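Local coordinates for Mlr3007 protein (Mesorhizobium loti, PDB 3QQM) that probably catalyses amino-group transfer between branched-chain amino acids and 2-oxoglutarate, with pyridoxal 5'-phosphate as cofactor, at residues 62-65 with 70-73; 23-26 with 30-33; 139-144 with 155-160; 99-104 with 204-209; 42-47 with 75-80. All blocks are in the same frame, centred on the assembly; numbering follows the deposited sequence. Where two conformers were deposited one is given.

The five contacts fall into two groups, judged by the sheet each one reaches. Contacts 1, 2 and 5 bear on the antiparallel sheet that includes strands 17-25 and 71-78; contacts 1 and 2 touch directly, their centres about 9 Å apart, while contact 5 lies about 21 Å from the centre of either. Contacts 3 and 4 share the mixed sheet, with centres about 6 Å apart, and the centres of contacts 1 and 3 are about 28 Å apart. In class-IV aminotransferases the cofactor sits between two domains, to which these sheets probably correspond. Here Lys-118 carries pyridoxal phosphate as an imine, and contact 5 touches His-117, the residue before it, through Ser-43 and Leu-47.

Contact 1: residues 62-65 with 70-73; sequences DALD and AMRT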
# COMPACT_ATOMS: atom_id res chain seq x y z
N ASP A 62 -12.34 -0.09 -20.02
CA ASP A 62 -11.79 -1.03 -21.02
C ASP A 62 -11.05 -2.20 -20.40
O ASP A 62 -11.17 -3.32 -20.86
CB ASP A 62 -10.85 -0.34 -21.99
CG ASP A 62 -11.57 0.61 -22.93
OD1 ASP A 62 -12.83 0.69 -22.88
OD2 ASP A 62 -10.86 1.28 -23.73
N ALA A 63 -10.26 -1.94 -19.35
CA ALA A 63 -9.49 -2.99 -18.68
C ALA A 63 -10.38 -4.05 -18.02
O ALA A 63 -10.04 -5.23 -18.01
CB ALA A 63 -8.53 -2.38 -17.65
N LEU A 64 -11.54 -3.62 -17.52
CA LEU A 64 -12.47 -4.52 -16.83
C LEU A 64 -13.62 -5.01 -17.69
O LEU A 64 -14.48 -5.74 -17.22
CB LEU A 64 -12.96 -3.87 -15.54
CG LEU A 64 -11.94 -3.92 -14.39
CD1 LEU A 64 -11.65 -5.40 -14.01
CD2 LEU A 64 -10.63 -3.20 -14.70
N ASP A 65 -13.62 -4.66 -18.95
CA ASP A 65 -14.67 -5.10 -19.84
C ASP A 65 -14.71 -6.65 -19.92
O ASP A 65 -13.72 -7.29 -20.29
CB ASP A 65 -14.42 -4.53 -21.25
CG ASP A 65 -15.59 -4.77 -22.20
OD1 ASP A 65 -16.75 -4.51 -21.79
OD2 ASP A 65 -15.34 -5.18 -23.36
N ALA A 70 -13.14 -11.59 -9.60
CA ALA A 70 -12.29 -10.58 -8.97
C ALA A 70 -10.98 -10.37 -9.75
O ALA A 70 -10.36 -11.32 -10.18
CB ALA A 70 -11.99 -10.95 -7.52
N MSE A 71 -10.59 -9.11 -9.93
CA MSE A 71 -9.37 -8.79 -10.67
C MSE A 71 -8.47 -7.84 -9.91
O MSE A 71 -8.96 -6.94 -9.23
CB MSE A 71 -9.74 -8.09 -11.99
CG MSE A 71 -10.79 -8.80 -12.86
SE MSE A 71 -10.18 -10.48 -13.67
CE MSE A 71 -8.90 -9.76 -14.89
N ARG A 72 -7.15 -8.05 -10.00
CA ARG A 72 -6.19 -7.12 -9.43
C ARG A 72 -6.04 -6.14 -10.56
O ARG A 72 -5.82 -6.53 -11.72
CB ARG A 72 -4.84 -7.77 -9.15
CG ARG A 72 -3.76 -6.80 -8.68
CD ARG A 72 -2.42 -7.47 -8.47
NE ARG A 72 -1.37 -6.48 -8.17
CZ ARG A 72 -0.66 -5.83 -9.11
NH1 ARG A 72 -0.89 -6.05 -10.41
NH2 ARG A 72 0.28 -4.93 -8.77
N THR A 73 -6.24 -4.87 -10.25
CA THR A 73 -6.20 -3.83 -11.23
C THR A 73 -5.16 -2.79 -10.90
O THR A 73 -5.19 -2.23 -9.82
CB THR A 73 -7.55 -3.14 -11.31
OG1 THR A 73 -8.57 -4.12 -11.57
CG2 THR A 73 -7.54 -2.04 -12.39
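Thr-73 OG1 is the polar atom of this contact, and what it meets across the gap is carbon: Leu-64 CD2 lies 3.9 Å from it, and Leu-64 CD1 a little farther away at 4.1 Å. The contact buries this hydroxyl, and the model offers it no hydrogen-bond partner. Thr-73 and Leu-64 meet end to end, with Thr-73 CG2 also 4.0 Å from Leu-64 CD2, so one methyl of the leucine covers both branches of the threonine. The other methyl serves Met-71, present as selenomethionine. Leu-64 CD1 is 3.7 Å from Met-71 CG and 3.9 Å from Met-71 CB, and the two side chains run antiparallel alongside one another. Met-71 bends at both chi2 (-69°) and chi3 (-68°), which leaves the near part of its chain, rather than SE, against the leucine. This is the end of helix 53-64 folding back over the start of strand 71-78, an alpha-to-beta connection in which the helix packs on one face of the antiparallel sheet; the closest CA atoms, those of Leu-64 and Met-71, are 8.1 Å apart. Met-71 and Thr-73 both direct CB toward the helix, with Arg-72 between them directed away. On the sheet, Trp-24 and Phe-30 touch both Leu-64 and Thr-73, and Ala-87 of strand 83-89 flanks Leu-64 and Met-71.

Contact 2: residues 23-26 with 30-33; sequences RWQP and FLRF
Leu-31 packs against Arg-23 across a tight beta hairpin, in which strand 17-25 turns back into the short strand 29-30. From its CB, 3.6 Å from Arg-23 O, the leucine is carried on by a chi1 of -159°, with CG opposite its own N. CG rests over the guanidinium of the following Arg-32, toward the rim of that group. Of the two terminal methyls, CD1 turns to the side-chain amide of Gln-25, while CD2 lies over the centre of one face of the Arg-23 guanidinium, 3.9 Å from CZ. The leucine and arginine side chains run alongside each other, pointing the same way, and Arg-23 NE is bonded beyond them to Leu-212 O.

The backbone evidence for the hairpin is one strong bond, Leu-31 N to Arg-23 O at 2.8 Å and nearly straight (173°), helped by a CA-H...O contact of 3.4 Å from Phe-30 CA to the same oxygen. Trp-24 and Phe-30 form the antiparallel non-hydrogen-bonded pair. Their side chains share a sheet face and make a T-shaped contact: the Trp-24 edge points at the Phe-30 face, planes at 74°, with CD1 3.8 Å from Phe-30 CE1. A type II turn, Phe-30 to Phe-33, then leads through the N-cap Arg-32 into helix 33-47. One water bridges the two backbones beside this pair, accepting from Arg-23 N and donating to Leu-31 O, each at 2.9 Å.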
# COMPACT_ATOMS: atom_id res chain seq x y z
N ARG A 23 -8.80 -3.94 -6.03
CA ARG A 23 -9.46 -5.20 -6.26
C ARG A 23 -10.82 -4.92 -6.84
O ARG A 23 -11.65 -4.26 -6.20
CB ARG A 23 -9.67 -5.97 -4.97
CG ARG A 23 -10.12 -7.41 -5.21
CD ARG A 23 -10.79 -8.06 -3.99
NE ARG A 23 -10.01 -7.96 -2.77
CZ ARG A 23 -10.42 -8.38 -1.57
NH1 ARG A 23 -11.61 -8.98 -1.43
NH2 ARG A 23 -9.63 -8.20 -0.51
N TRP A 24 -11.04 -5.37 -8.06
CA TRP A 24 -12.35 -5.23 -8.70
C TRP A 24 -13.15 -6.46 -8.35
O TRP A 24 -12.63 -7.56 -8.38
CB TRP A 24 -12.21 -5.16 -10.20
CG TRP A 24 -13.51 -4.97 -10.94
CD1 TRP A 24 -14.07 -3.78 -11.29
CD2 TRP A 24 -14.36 -5.98 -11.46
NE1 TRP A 24 -15.20 -4.00 -12.02
CE2 TRP A 24 -15.41 -5.34 -12.13
CE3 TRP A 24 -14.32 -7.37 -11.45
CZ2 TRP A 24 -16.44 -6.03 -12.76
CZ3 TRP A 24 -15.35 -8.06 -12.09
CH2 TRP A 24 -16.39 -7.39 -12.74
N GLN A 25 -14.43 -6.28 -8.04
CA GLN A 25 -15.29 -7.38 -7.70
C GLN A 25 -16.56 -7.30 -8.53
O GLN A 25 -17.05 -6.20 -8.77
CB GLN A 25 -15.62 -7.38 -6.20
CG GLN A 25 -14.43 -7.72 -5.33
CD GLN A 25 -14.74 -7.72 -3.84
OE1 GLN A 25 -15.31 -6.77 -3.30
NE2 GLN A 25 -14.33 -8.79 -3.16
N PRO A 26 -17.07 -8.46 -8.98
CA PRO A 26 -18.30 -8.51 -9.75
C PRO A 26 -19.44 -7.78 -9.06
O PRO A 26 -19.66 -7.97 -7.86
CB PRO A 26 -18.62 -10.03 -9.82
CG PRO A 26 -17.38 -10.73 -9.59
CD PRO A 26 -16.45 -9.78 -8.82
N PHE A 30 -14.73 -1.70 -8.08
CA PHE A 30 -13.50 -1.59 -7.27
C PHE A 30 -13.75 -1.39 -5.80
O PHE A 30 -14.48 -0.51 -5.40
CB PHE A 30 -12.60 -0.46 -7.77
CG PHE A 30 -12.26 -0.56 -9.22
CD1 PHE A 30 -11.33 -1.45 -9.66
CD2 PHE A 30 -12.93 0.21 -10.15
CE1 PHE A 30 -11.04 -1.56 -10.99
CE2 PHE A 30 -12.65 0.12 -11.49
CZ PHE A 30 -11.68 -0.76 -11.91
N LEU A 31 -13.12 -2.22 -4.99
CA LEU A 31 -13.27 -2.09 -3.56
C LEU A 31 -12.59 -0.76 -3.15
O LEU A 31 -11.51 -0.43 -3.64
CB LEU A 31 -12.63 -3.30 -2.87
CG LEU A 31 -13.01 -3.69 -1.45
CD1 LEU A 31 -14.53 -3.88 -1.32
CD2 LEU A 31 -12.26 -4.98 -1.02
N ARG A 32 -13.29 0.03 -2.33
CA ARG A 32 -12.76 1.31 -1.84
C ARG A 32 -12.41 2.26 -3.00
O ARG A 32 -11.49 3.06 -2.90
CB ARG A 32 -11.54 1.07 -0.92
CG ARG A 32 -11.91 0.50 0.43
CD ARG A 32 -10.66 0.15 1.26
NE ARG A 32 -10.08 -1.10 0.81
CZ ARG A 32 -10.49 -2.29 1.23
NH1 ARG A 32 -11.46 -2.39 2.15
NH2 ARG A 32 -9.92 -3.39 0.76
N PHE A 33 -13.19 2.16 -4.07
CA PHE A 33 -12.98 2.94 -5.29
C PHE A 33 -12.85 4.42 -5.04
O PHE A 33 -11.90 5.02 -5.48
CB PHE A 33 -14.10 2.64 -6.30
CG PHE A 33 -13.83 3.16 -7.72
CD1 PHE A 33 -12.54 3.31 -8.22
CD2 PHE A 33 -14.89 3.24 -8.63
CE1 PHE A 33 -12.33 3.70 -9.54
CE2 PHE A 33 -14.68 3.61 -9.96
CZ PHE A 33 -13.40 3.84 -10.41
O HOH W 1 -9.44 -2.46 -3.61

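Contact 3: residues 139-144 with 155-160; sequences EVLLAN and TNVFAD. With EDO (1,2-ethanediol), chain T.
The CA atoms of Glu-139 and Thr-155 are 8.2 Å apart and those of Leu-141 and Val-157 8.4 Å, spacings too wide for backbone pairing, so the two segments meet through side chains. At one end, Thr-155 OG1 donates to Glu-139 OE2 at 2.7 Å, entering on the anti lone pair, away from the other carboxylate oxygen. The glutamate starts extended, with chi1 176°, then bends at chi2 (60°), which swings the carboxylate round to the threonine. OE2 also accepts from Ile-154 N. The other oxygen, OE1, is held by Val-140 N at 2.8 Å, met on the anti side but tilted from the carboxylate plane, and by Thr-153 OG1. A molecule of 1,2-ethanediol, probably from the crystallisation liquor, lies beside it, with O2 at 3.0 Å from OE1. Bonds to both oxygens thus fix the rotation of a buried acid, and donors at both oxygens are consistent with a charged carboxylate.

Strands 139-143 and 156-160 belong to one mixed sheet but are not neighbours in it: strands 99-103, 214-220 and 205-210 come between. Their side chains can meet because the sheet curls strongly, consistent with the pseudo-barrel described for class-IV aminotransferases. Inside the curl, Leu-141 and Val-157 lie roughly perpendicular, with Leu-141 CD2 3.7 Å from Val-157 CG2. Tyr-195 touches Val-157 as well.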
# COMPACT_ATOMS: atom_id res chain seq x y z
N GLU A 139 6.69 -10.47 3.77
CA GLU A 139 6.69 -9.00 3.73
C GLU A 139 7.83 -8.47 4.60
O GLU A 139 8.18 -9.04 5.62
CB GLU A 139 5.33 -8.45 4.17
CG GLU A 139 5.18 -6.92 4.29
CD GLU A 139 5.45 -6.15 2.98
OE1 GLU A 139 6.50 -6.36 2.36
OE2 GLU A 139 4.64 -5.24 2.65
N VAL A 140 8.40 -7.35 4.17
CA VAL A 140 9.51 -6.72 4.83
C VAL A 140 9.09 -5.38 5.36
O VAL A 140 8.53 -4.56 4.62
CB VAL A 140 10.66 -6.53 3.80
CG1 VAL A 140 11.88 -5.83 4.42
CG2 VAL A 140 11.05 -7.86 3.24
N LEU A 141 9.36 -5.13 6.64
CA LEU A 141 9.03 -3.87 7.24
C LEU A 141 10.23 -2.93 7.22
O LEU A 141 11.39 -3.38 7.25
CB LEU A 141 8.56 -4.04 8.69
CG LEU A 141 7.41 -5.00 8.99
CD1 LEU A 141 7.02 -4.92 10.48
CD2 LEU A 141 6.21 -4.72 8.07
N LEU A 142 9.95 -1.63 7.16
CA LEU A 142 10.96 -0.59 7.19
C LEU A 142 10.66 0.37 8.35
O LEU A 142 9.51 0.70 8.61
CB LEU A 142 10.96 0.24 5.89
CG LEU A 142 11.29 -0.47 4.57
CD1 LEU A 142 10.08 -1.28 4.12
CD2 LEU A 142 11.67 0.53 3.50
N ALA A 143 11.72 0.82 9.02
CA ALA A 143 11.63 1.79 10.10
C ALA A 143 12.29 3.08 9.63
O ALA A 143 12.93 3.10 8.62
CB ALA A 143 12.33 1.26 11.37
N ASN A 144 12.10 4.17 10.37
CA ASN A 144 12.68 5.47 10.01
C ASN A 144 13.93 5.79 10.83
O ASN A 144 14.41 4.94 11.56
CB ASN A 144 11.62 6.57 10.16
CG ASN A 144 11.17 6.78 11.61
OD1 ASN A 144 11.83 6.32 12.57
ND2 ASN A 144 10.05 7.50 11.77
N THR A 155 2.42 -2.76 2.10
CA THR A 155 1.35 -2.80 3.08
C THR A 155 1.59 -1.83 4.21
O THR A 155 2.69 -1.34 4.39
CB THR A 155 1.28 -4.19 3.73
OG1 THR A 155 2.57 -4.53 4.25
CG2 THR A 155 0.86 -5.29 2.75
N ASN A 156 0.51 -1.53 4.94
CA ASN A 156 0.57 -0.76 6.16
C ASN A 156 0.50 -1.80 7.29
O ASN A 156 -0.01 -2.90 7.08
CB ASN A 156 -0.56 0.24 6.24
CG ASN A 156 -0.36 1.44 5.31
OD1 ASN A 156 -1.16 1.68 4.40
ND2 ASN A 156 0.74 2.18 5.52
N VAL A 157 1.02 -1.45 8.47
CA VAL A 157 1.09 -2.34 9.62
C VAL A 157 0.01 -2.04 10.64
O VAL A 157 -0.32 -0.89 10.87
CB VAL A 157 2.47 -2.20 10.31
CG1 VAL A 157 2.58 -3.12 11.54
CG2 VAL A 157 3.59 -2.48 9.32
N PHE A 158 -0.53 -3.08 11.26
CA PHE A 158 -1.59 -2.95 12.24
C PHE A 158 -1.30 -3.92 13.35
O PHE A 158 -1.23 -5.15 13.13
CB PHE A 158 -2.94 -3.26 11.59
CG PHE A 158 -3.25 -2.40 10.40
CD1 PHE A 158 -2.84 -2.78 9.14
CD2 PHE A 158 -3.95 -1.23 10.54
CE1 PHE A 158 -3.11 -2.01 8.05
CE2 PHE A 158 -4.20 -0.44 9.48
CZ PHE A 158 -3.79 -0.83 8.21
N ALA A 159 -1.12 -3.37 14.56
CA ALA A 159 -0.76 -4.15 15.72
C ALA A 159 -1.77 -4.00 16.84
O ALA A 159 -2.15 -2.89 17.23
CB ALA A 159 0.63 -3.76 16.19
N ASP A 160 -2.20 -5.14 17.37
CA ASP A 160 -3.16 -5.21 18.46
C ASP A 160 -2.40 -5.55 19.71
O ASP A 160 -1.95 -6.69 19.87
CB ASP A 160 -4.17 -6.30 18.15
CG ASP A 160 -5.27 -6.43 19.22
OD1 ASP A 160 -5.14 -5.88 20.35
OD2 ASP A 160 -6.27 -7.08 18.88
C1 EDO T . 5.84 -8.31 -2.26
O1 EDO T . 6.88 -8.88 -3.06
C2 EDO T . 5.82 -9.00 -0.89
O2 EDO T . 6.65 -8.32 0.04

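Contact 4: residues 99-104 with 204-209; sequences WILRLA and KALFVG. With EDO (1,2-ethanediol), chain V.
The indole of Trp-99 is approached at a slant by Val-208, whose CG2 lies 3.8 Å from CE3 on the benzene part of the ring; one side chain stands nearly square to the other. The second flat group, the ring of Phe-207, belongs to a residue whose CB points away from strand 99-103. Over one of its faces lies a molecule of 1,2-ethanediol, probably from the crystallisation liquor, with O2 3.6 Å above the plane and offset toward the rim. Two rather long bonds to the Leu-206 backbone hold the diol: Leu-206 N donates to O1 at 3.3 Å, and O2 donates to Leu-206 O at 3.2 Å.

Leu-101 carries the rest of the contact. Its CD1 lies 3.8 Å from Val-208 CG1, as these two side chains pass flank to flank with opposite headings, and 4.0 Å from Leu-206 CD2, which it meets head-on. Val-208 can serve both partners because its chi1 of -73° turns CG1 to Leu-101 and CG2 to Trp-99.

The axes of strands 99-103 and 205-209 approach to 8.9 Å and lie at 89° to each other. In the mixed sheet strand 214-220 stands between them, so this right angle measures how sharply the sheet twists and curls. A classic beta bulge marks the entry to strand 205-210, where Lys-204 and Ala-205 both face Asp-160 of strand 156-160. From strand 214-220, Ile-216 touches Trp-99, while Ala-218 and Leu-220 touch Leu-101; Glu-139 of strand 139-143 touches both Trp-99 and Leu-101.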
# COMPACT_ATOMS: atom_id res chain seq x y z
N TRP A 99 1.51 -14.48 7.11
CA TRP A 99 2.72 -13.90 6.52
C TRP A 99 3.82 -13.67 7.56
O TRP A 99 3.56 -13.13 8.64
CB TRP A 99 2.38 -12.57 5.84
CG TRP A 99 2.00 -12.69 4.42
CD1 TRP A 99 1.50 -13.80 3.78
CD2 TRP A 99 1.88 -11.62 3.48
NE1 TRP A 99 1.23 -13.51 2.48
CE2 TRP A 99 1.42 -12.18 2.27
CE3 TRP A 99 2.19 -10.27 3.54
CZ2 TRP A 99 1.26 -11.43 1.13
CZ3 TRP A 99 2.03 -9.52 2.41
CH2 TRP A 99 1.57 -10.10 1.21
N ILE A 100 5.04 -14.08 7.20
CA ILE A 100 6.21 -13.92 8.04
C ILE A 100 6.82 -12.56 7.72
O ILE A 100 7.03 -12.25 6.55
CB ILE A 100 7.29 -14.99 7.76
CG1 ILE A 100 6.72 -16.41 7.93
CG2 ILE A 100 8.50 -14.78 8.67
CD1 ILE A 100 7.74 -17.49 7.59
N LEU A 101 7.09 -11.77 8.76
CA LEU A 101 7.69 -10.45 8.58
C LEU A 101 9.09 -10.41 9.11
O LEU A 101 9.39 -11.09 10.09
CB LEU A 101 6.89 -9.39 9.34
CG LEU A 101 5.41 -9.35 9.06
CD1 LEU A 101 4.75 -8.30 9.93
CD2 LEU A 101 5.15 -9.06 7.60
N ARG A 102 9.92 -9.59 8.48
CA ARG A 102 11.30 -9.35 8.91
C ARG A 102 11.57 -7.84 8.78
O ARG A 102 10.90 -7.13 7.99
CB ARG A 102 12.31 -10.11 8.05
CG ARG A 102 12.09 -11.60 7.94
CD ARG A 102 12.35 -12.31 9.20
NE ARG A 102 13.79 -12.36 9.48
CZ ARG A 102 14.60 -13.36 9.14
NH1 ARG A 102 14.14 -14.44 8.50
NH2 ARG A 102 15.88 -13.28 9.44
N LEU A 103 12.56 -7.35 9.52
CA LEU A 103 12.94 -5.95 9.50
C LEU A 103 14.09 -5.69 8.55
O LEU A 103 15.15 -6.33 8.63
CB LEU A 103 13.38 -5.50 10.89
CG LEU A 103 13.85 -4.05 11.07
CD1 LEU A 103 12.71 -3.07 10.84
CD2 LEU A 103 14.43 -3.89 12.47
N ALA A 104 13.88 -4.75 7.64
CA ALA A 104 14.92 -4.38 6.71
C ALA A 104 15.87 -3.44 7.40
O ALA A 104 15.48 -2.74 8.32
CB ALA A 104 14.32 -3.66 5.48
N LYS A 204 -0.33 -8.81 20.74
CA LYS A 204 -1.13 -10.02 20.90
C LYS A 204 -1.60 -10.52 19.52
O LYS A 204 -1.86 -11.70 19.34
CB LYS A 204 -2.35 -9.74 21.76
CG LYS A 204 -2.05 -9.30 23.15
CD LYS A 204 -1.42 -10.41 23.95
CE LYS A 204 -1.15 -9.97 25.37
NZ LYS A 204 -0.54 -11.08 26.19
N ALA A 205 -1.79 -9.59 18.59
CA ALA A 205 -2.19 -9.92 17.22
C ALA A 205 -1.51 -8.89 16.30
O ALA A 205 -1.28 -7.74 16.69
CB ALA A 205 -3.69 -9.92 17.05
N LEU A 206 -1.13 -9.34 15.11
CA LEU A 206 -0.44 -8.49 14.20
C LEU A 206 -0.91 -8.77 12.80
O LEU A 206 -1.20 -9.92 12.46
CB LEU A 206 1.06 -8.76 14.32
CG LEU A 206 2.00 -7.95 13.44
CD1 LEU A 206 1.84 -6.47 13.69
CD2 LEU A 206 3.43 -8.39 13.68
N PHE A 207 -1.01 -7.70 12.01
CA PHE A 207 -1.43 -7.80 10.63
C PHE A 207 -0.69 -6.80 9.78
O PHE A 207 -0.14 -5.82 10.28
CB PHE A 207 -2.92 -7.41 10.47
CG PHE A 207 -3.87 -8.17 11.35
CD1 PHE A 207 -4.16 -7.72 12.60
CD2 PHE A 207 -4.53 -9.30 10.88
CE1 PHE A 207 -5.05 -8.40 13.40
CE2 PHE A 207 -5.42 -10.00 11.68
CZ PHE A 207 -5.68 -9.55 12.93
N VAL A 208 -0.68 -7.06 8.48
CA VAL A 208 -0.18 -6.10 7.49
C VAL A 208 -1.33 -6.09 6.51
O VAL A 208 -2.07 -7.06 6.42
CB VAL A 208 1.16 -6.46 6.84
CG1 VAL A 208 2.31 -6.26 7.85
CG2 VAL A 208 1.15 -7.88 6.25
N GLY A 209 -1.54 -4.99 5.82
CA GLY A 209 -2.64 -4.97 4.86
C GLY A 209 -2.58 -3.89 3.82
O GLY A 209 -1.76 -2.96 3.92
C1 EDO V . -1.10 -13.31 13.94
O1 EDO V . -0.47 -12.54 14.97
C2 EDO V . -2.62 -13.29 14.11
O2 EDO V . -3.17 -11.99 13.82

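Contact 5: residues 42-47 with 75-80; sequences GSAAEL and LALARN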
# COMPACT_ATOMS: atom_id res chain seq x y z
N GLY A 42 -6.04 13.66 -5.74
CA GLY A 42 -5.44 14.60 -4.80
C GLY A 42 -3.93 14.72 -5.07
O GLY A 42 -3.41 15.82 -5.17
N SER A 43 -3.26 13.58 -5.23
CA SER A 43 -1.83 13.60 -5.50
C SER A 43 -1.51 14.24 -6.85
O SER A 43 -0.60 15.02 -6.95
CB SER A 43 -1.25 12.19 -5.44
OG SER A 43 -1.42 11.63 -4.17
N ALA A 44 -2.30 13.94 -7.87
CA ALA A 44 -2.03 14.51 -9.19
C ALA A 44 -2.11 16.04 -9.08
O ALA A 44 -1.28 16.77 -9.65
CB ALA A 44 -2.99 13.98 -10.21
N ALA A 45 -3.09 16.52 -8.33
CA ALA A 45 -3.27 17.92 -8.12
C ALA A 45 -2.08 18.52 -7.35
O ALA A 45 -1.59 19.57 -7.73
CB ALA A 45 -4.57 18.19 -7.39
N GLU A 46 -1.62 17.88 -6.29
CA GLU A 46 -0.50 18.42 -5.51
C GLU A 46 0.86 18.35 -6.20
O GLU A 46 1.74 19.19 -5.95
CB GLU A 46 -0.31 17.65 -4.22
CG GLU A 46 -1.42 17.68 -3.26
CD GLU A 46 -1.14 16.77 -2.06
OE1 GLU A 46 -0.04 16.93 -1.42
OE2 GLU A 46 -2.03 15.92 -1.77
N LEU A 47 1.04 17.33 -7.03
CA LEU A 47 2.32 17.09 -7.68
C LEU A 47 2.47 17.68 -9.08
O LEU A 47 3.53 17.60 -9.66
CB LEU A 47 2.61 15.58 -7.70
CG LEU A 47 2.78 14.96 -6.31
CD1 LEU A 47 2.93 13.45 -6.40
CD2 LEU A 47 4.00 15.58 -5.56
N LEU A 75 -3.69 0.84 -11.93
CA LEU A 75 -3.92 2.10 -12.64
C LEU A 75 -2.68 2.95 -12.48
O LEU A 75 -2.17 3.07 -11.37
CB LEU A 75 -5.10 2.84 -12.04
CG LEU A 75 -5.53 4.14 -12.70
CD1 LEU A 75 -6.01 3.90 -14.14
CD2 LEU A 75 -6.61 4.85 -11.85
N ALA A 76 -2.16 3.52 -13.58
CA ALA A 76 -0.95 4.35 -13.54
C ALA A 76 -1.15 5.65 -14.32
O ALA A 76 -1.76 5.65 -15.37
CB ALA A 76 0.26 3.60 -14.07
N LEU A 77 -0.60 6.73 -13.77
CA LEU A 77 -0.69 8.05 -14.38
C LEU A 77 0.68 8.73 -14.49
O LEU A 77 1.42 8.84 -13.50
CB LEU A 77 -1.60 8.92 -13.52
CG LEU A 77 -1.87 10.35 -13.98
CD1 LEU A 77 -2.69 10.36 -15.28
CD2 LEU A 77 -2.57 11.11 -12.85
N ALA A 78 1.01 9.19 -15.68
CA ALA A 78 2.24 9.91 -15.94
C ALA A 78 1.93 11.42 -15.87
O ALA A 78 0.78 11.83 -16.09
CB ALA A 78 2.83 9.55 -17.30
N ARG A 79 2.96 12.21 -15.54
CA ARG A 79 2.84 13.65 -15.41
C ARG A 79 2.20 14.33 -16.64
O ARG A 79 1.53 15.35 -16.50
CB ARG A 79 4.22 14.25 -15.13
CG ARG A 79 4.25 15.77 -14.93
CD ARG A 79 5.68 16.25 -14.74
NE ARG A 79 6.34 15.51 -13.67
CZ ARG A 79 6.23 15.79 -12.37
NH1 ARG A 79 5.45 16.79 -11.94
NH2 ARG A 79 6.88 15.05 -11.47
N ASN A 80 2.40 13.77 -17.83
CA ASN A 80 1.78 14.35 -19.01
C ASN A 80 0.30 13.97 -19.19
O ASN A 80 -0.34 14.37 -20.18
CB ASN A 80 2.59 14.01 -20.29
CG ASN A 80 2.73 12.48 -20.54
OD1 ASN A 80 1.99 11.64 -20.00
ND2 ASN A 80 3.69 12.14 -21.38
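Apolar contact joins Ala-44 to Leu-77: the methyl CB of the alanine points at the strand and lies 3.9 Å from Leu-77 CD2. A chi1 of -179° sends the leucine chain out from the strand to meet it, CG trans to N. The spacing of the two backbones is given by their nearest CA atoms, those of Ala-44 and Arg-79, which are 7.9 Å apart. Leu-18 of strand 17-25 and Phe-49 also touch Ala-44.

Polar contact across the segments rests on one weak hydrogen bond. Arg-79 NH1 donates to Leu-47 O at 3.1 Å, with an N-H...O angle of 131°, the oxygen lying at the edge of the guanidinium, near its plane. The arginine chain runs extended as far as CD, then bends at chi3 (-53°) to bring its head group round to the helix. Its stronger partner is Asp-15, whose OD2 forms a salt bridge with NE.

Backbone bonds make up the third group. Glu-46 N to Gly-42 O, at 2.9 Å, and Leu-47 N to Ser-43 O, at 2.8 Å, keep helix 33-47 regular to its last turn, and Arg-79 is tied to Ala-50 just beyond it. The contact joins the C-terminal end of helix 33-47 to the end of strand 71-78 in the antiparallel sheet. With the cationic arginine beside the last helical carbonyl, the helix dipole probably adds some attraction to a bond whose own geometry is poor, while Asp-15 would balance the charge.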